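Local coordinates for protein putative aminooxidase (Propionibacterium acnes, PDB 2B9W) that probably isomerises double bonds of polyunsaturated fatty acids, as an FAD-containing member of the flavin amine oxidoreductase family, at residues D284-K289 with H357-I362. Numbering follows the deposited sequence.
Sequences DACLVK and HPVEKI
Leu287 meets two consecutive residues, Glu360 and Lys361, where the end of strand 277-288 runs antiparallel to the start of strand 359-373. Its carbonyl O accepts both of their amides, at 2.7 Å from Glu360 N and 3.2 Å from Lys361 N, each donor tilted about 20° from the carbonyl plane. Leu287 N in turn gives a straighter bond to Lys361 O (2.7 Å), closing the hydrogen-bonded pair, and Lys289 N reaches Pro358 O beyond the extra residue.

On one face the side chains of Cys286, Val288, Val359 and Ile362 gather. Cys286 SG rests against both Ile362 CG1 (4.1 Å) and Val359 CG2 (4.2 Å), bridging the two, while Val288 turns CG1 toward Val359 CG2 and the carbonyl of His357. Helix 341-354 covers this side, with Leu349 and Met352 against Val359 and Arg345 against Ile362. Farther along, Ile362 CG2, held anti to the backbone N, abuts the carboxylate of Asp284 at OD1 (3.4 Å).

The other face is more open. Leu287 and Lys361 run alongside each other in the same direction, CD1 of the leucine against CB of the lysine, before the Lys361 chain bends away. At the bulge, Glu360 leaves its backbone with CB directed at the 284-289 segment, and the carbon chain of Lys289 passes across its side chain, roughly perpendicular to it, on the way to the carboxylate. Lys289 then bends at its last two torsions (chi4 -75°), curling NZ round to a salt bridge with Glu360 OE2 (2.7 Å), which it meets on the anti side, 33° out of the carboxylate plane.

Two amides converging on one carbonyl make this a classic beta bulge, here in the edge strand of the mixed sheet, which accompanies the Rossmann-type parallel sheet in this flavoenzyme fold.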
ATOM      1  N   ASP A 284     -15.791   1.738   3.509  1.00 28.87           N
ATOM      2  CA  ASP A 284     -16.946   1.816   4.378  1.00 29.80           C
ATOM      3  C   ASP A 284     -17.213   0.446   4.990  1.00 29.48           C
ATOM      4  O   ASP A 284     -17.328  -0.543   4.271  1.00 29.02           O
ATOM      5  CB  ASP A 284     -18.173   2.299   3.610  1.00 29.34           C
ATOM      6  CG  ASP A 284     -18.111   3.787   3.287  1.00 31.54           C
ATOM      7  OD1 ASP A 284     -18.777   4.568   4.002  1.00 34.86           O
ATOM      8  OD2 ASP A 284     -17.429   4.167   2.317  1.00 30.95           O
ATOM      9  N   ALA A 285     -17.276   0.436   6.316  1.00 28.87           N
ATOM     10  CA  ALA A 285     -17.594  -0.735   7.124  1.00 29.28           C
ATOM     11  C   ALA A 285     -19.123  -0.796   7.302  1.00 29.68           C
ATOM     12  O   ALA A 285     -19.722   0.009   8.031  1.00 29.87           O
ATOM     13  CB  ALA A 285     -16.866  -0.668   8.464  1.00 28.86           C
ATOM     14  N   CYS A 286     -19.733  -1.747   6.610  1.00 29.22           N
ATOM     15  CA  CYS A 286     -21.193  -1.831   6.489  1.00 30.23           C
ATOM     16  C   CYS A 286     -21.803  -3.037   7.145  1.00 29.95           C
ATOM     17  O   CYS A 286     -21.214  -4.117   7.159  1.00 29.86           O
ATOM     18  CB  CYS A 286     -21.623  -1.889   5.018  1.00 30.33           C
ATOM     19  SG  CYS A 286     -21.019  -0.558   3.996  1.00 31.72           S
ATOM     20  N   LEU A 287     -22.980  -2.824   7.727  1.00 30.28           N
ATOM     21  CA  LEU A 287     -23.881  -3.921   8.059  1.00 30.71           C
ATOM     22  C   LEU A 287     -24.892  -3.983   6.932  1.00 31.14           C
ATOM     23  O   LEU A 287     -25.435  -2.942   6.538  1.00 30.02           O
ATOM     24  CB  LEU A 287     -24.586  -3.674   9.392  1.00 30.65           C
ATOM     25  CG  LEU A 287     -23.660  -3.555  10.603  1.00 31.12           C
ATOM     26  CD1 LEU A 287     -24.517  -3.065  11.847  1.00 30.82           C
ATOM     27  CD2 LEU A 287     -22.906  -4.914  10.853  1.00 31.22           C
ATOM     28  N   VAL A 288     -25.161  -5.191   6.437  1.00 31.61           N
ATOM     29  CA  VAL A 288     -26.011  -5.376   5.255  1.00 32.11           C
ATOM     30  C   VAL A 288     -27.092  -6.420   5.501  1.00 33.44           C
ATOM     31  O   VAL A 288     -26.914  -7.324   6.332  1.00 33.82           O
ATOM     32  CB  VAL A 288     -25.174  -5.780   3.976  1.00 32.29           C
ATOM     33  CG1 VAL A 288     -24.046  -4.751   3.678  1.00 31.19           C
ATOM     34  CG2 VAL A 288     -24.598  -7.217   4.066  1.00 30.40           C
ATOM     35  N   LYS A 289     -28.206  -6.296   4.782  1.00 34.41           N
ATOM     36  CA  LYS A 289     -29.200  -7.390   4.671  1.00 35.42           C
ATOM     37  C   LYS A 289     -28.929  -8.199   3.403  1.00 35.23           C
ATOM     38  O   LYS A 289     -28.186  -7.767   2.517  1.00 35.20           O
ATOM     39  CB  LYS A 289     -30.625  -6.840   4.615  1.00 36.44           C
ATOM     40  CG  LYS A 289     -30.958  -5.855   5.706  1.00 41.06           C
ATOM     41  CD  LYS A 289     -32.482  -5.615   5.803  1.00 46.67           C
ATOM     42  CE  LYS A 289     -32.858  -4.194   6.261  1.00 51.97           C
ATOM     43  NZ  LYS A 289     -32.642  -3.924   7.719  1.00 53.53           N
ATOM     44  N   HIS A 357     -27.221  -6.613  -1.806  1.00 32.64           N
ATOM     45  CA  HIS A 357     -26.779  -6.633  -0.411  1.00 32.83           C
ATOM     46  C   HIS A 357     -27.018  -5.236   0.221  1.00 33.34           C
ATOM     47  O   HIS A 357     -26.070  -4.528   0.580  1.00 33.59           O
ATOM     48  CB  HIS A 357     -25.296  -7.016  -0.296  1.00 33.27           C
ATOM     49  CG  HIS A 357     -24.869  -8.082  -1.243  1.00 33.42           C
ATOM     50  ND1 HIS A 357     -25.450  -9.331  -1.263  1.00 32.26           N
ATOM     51  CD2 HIS A 357     -23.933  -8.076  -2.224  1.00 34.32           C
ATOM     52  CE1 HIS A 357     -24.914 -10.035  -2.247  1.00 37.28           C
ATOM     53  NE2 HIS A 357     -23.980  -9.303  -2.830  1.00 35.27           N
ATOM     54  N   PRO A 358     -28.284  -4.851   0.372  1.00 32.63           N
ATOM     55  CA  PRO A 358     -28.566  -3.488   0.818  1.00 33.04           C
ATOM     56  C   PRO A 358     -27.981  -3.171   2.197  1.00 33.13           C
ATOM     57  O   PRO A 358     -28.027  -3.994   3.107  1.00 31.29           O
ATOM     58  CB  PRO A 358     -30.090  -3.396   0.827  1.00 33.26           C
ATOM     59  CG  PRO A 358     -30.599  -4.790   0.638  1.00 33.56           C
ATOM     60  CD  PRO A 358     -29.493  -5.648   0.138  1.00 33.39           C
ATOM     61  N   VAL A 359     -27.438  -1.967   2.303  1.00 33.72           N
ATOM     62  CA  VAL A 359     -26.750  -1.494   3.491  1.00 34.55           C
ATOM     63  C   VAL A 359     -27.780  -1.088   4.534  1.00 35.30           C
ATOM     64  O   VAL A 359     -28.652  -0.292   4.236  1.00 35.99           O
ATOM     65  CB  VAL A 359     -25.813  -0.312   3.145  1.00 34.04           C
ATOM     66  CG1 VAL A 359     -25.161   0.259   4.393  1.00 33.23           C
ATOM     67  CG2 VAL A 359     -24.740  -0.808   2.144  1.00 34.23           C
ATOM     68  N   GLU A 360     -27.682  -1.674   5.721  1.00 35.71           N
ATOM     69  CA  GLU A 360     -28.484  -1.325   6.891  1.00 37.31           C
ATOM     70  C   GLU A 360     -27.809  -0.211   7.680  1.00 36.83           C
ATOM     71  O   GLU A 360     -28.469   0.563   8.379  1.00 37.77           O
ATOM     72  CB  GLU A 360     -28.622  -2.509   7.880  1.00 37.89           C
ATOM     73  CG  GLU A 360     -29.162  -3.765   7.341  1.00 42.84           C
ATOM     74  CD  GLU A 360     -29.426  -4.827   8.431  1.00 47.70           C
ATOM     75  OE1 GLU A 360     -28.578  -5.744   8.621  1.00 48.22           O
ATOM     76  OE2 GLU A 360     -30.494  -4.751   9.079  1.00 48.58           O
ATOM     77  N   LYS A 361     -26.489  -0.155   7.628  1.00 36.54           N
ATOM     78  CA  LYS A 361     -25.749   0.755   8.503  1.00 35.78           C
ATOM     79  C   LYS A 361     -24.304   0.838   8.058  1.00 34.52           C
ATOM     80  O   LYS A 361     -23.697  -0.188   7.765  1.00 33.36           O
ATOM     81  CB  LYS A 361     -25.769   0.229   9.957  1.00 35.91           C
ATOM     82  CG  LYS A 361     -25.254   1.227  11.003  1.00 37.98           C
ATOM     83  CD  LYS A 361     -26.317   2.205  11.378  1.00 41.52           C
ATOM     84  CE  LYS A 361     -27.325   1.541  12.341  1.00 43.84           C
ATOM     85  NZ  LYS A 361     -28.396   2.465  12.678  1.00 49.61           N
ATOM     86  N   ILE A 362     -23.778   2.058   8.012  1.00 33.13           N
ATOM     87  CA  ILE A 362     -22.356   2.296   7.899  1.00 32.87           C
ATOM     88  C   ILE A 362     -21.827   2.663   9.283  1.00 32.74           C
ATOM     89  O   ILE A 362     -22.188   3.711   9.859  1.00 32.20           O
ATOM     90  CB  ILE A 362     -22.041   3.368   6.862  1.00 32.80           C
ATOM     91  CG1 ILE A 362     -22.616   2.937   5.491  1.00 33.92           C
ATOM     92  CG2 ILE A 362     -20.550   3.591   6.779  1.00 31.62           C
ATOM     93  CD1 ILE A 362     -22.561   4.008   4.398  1.00 32.14           C
TER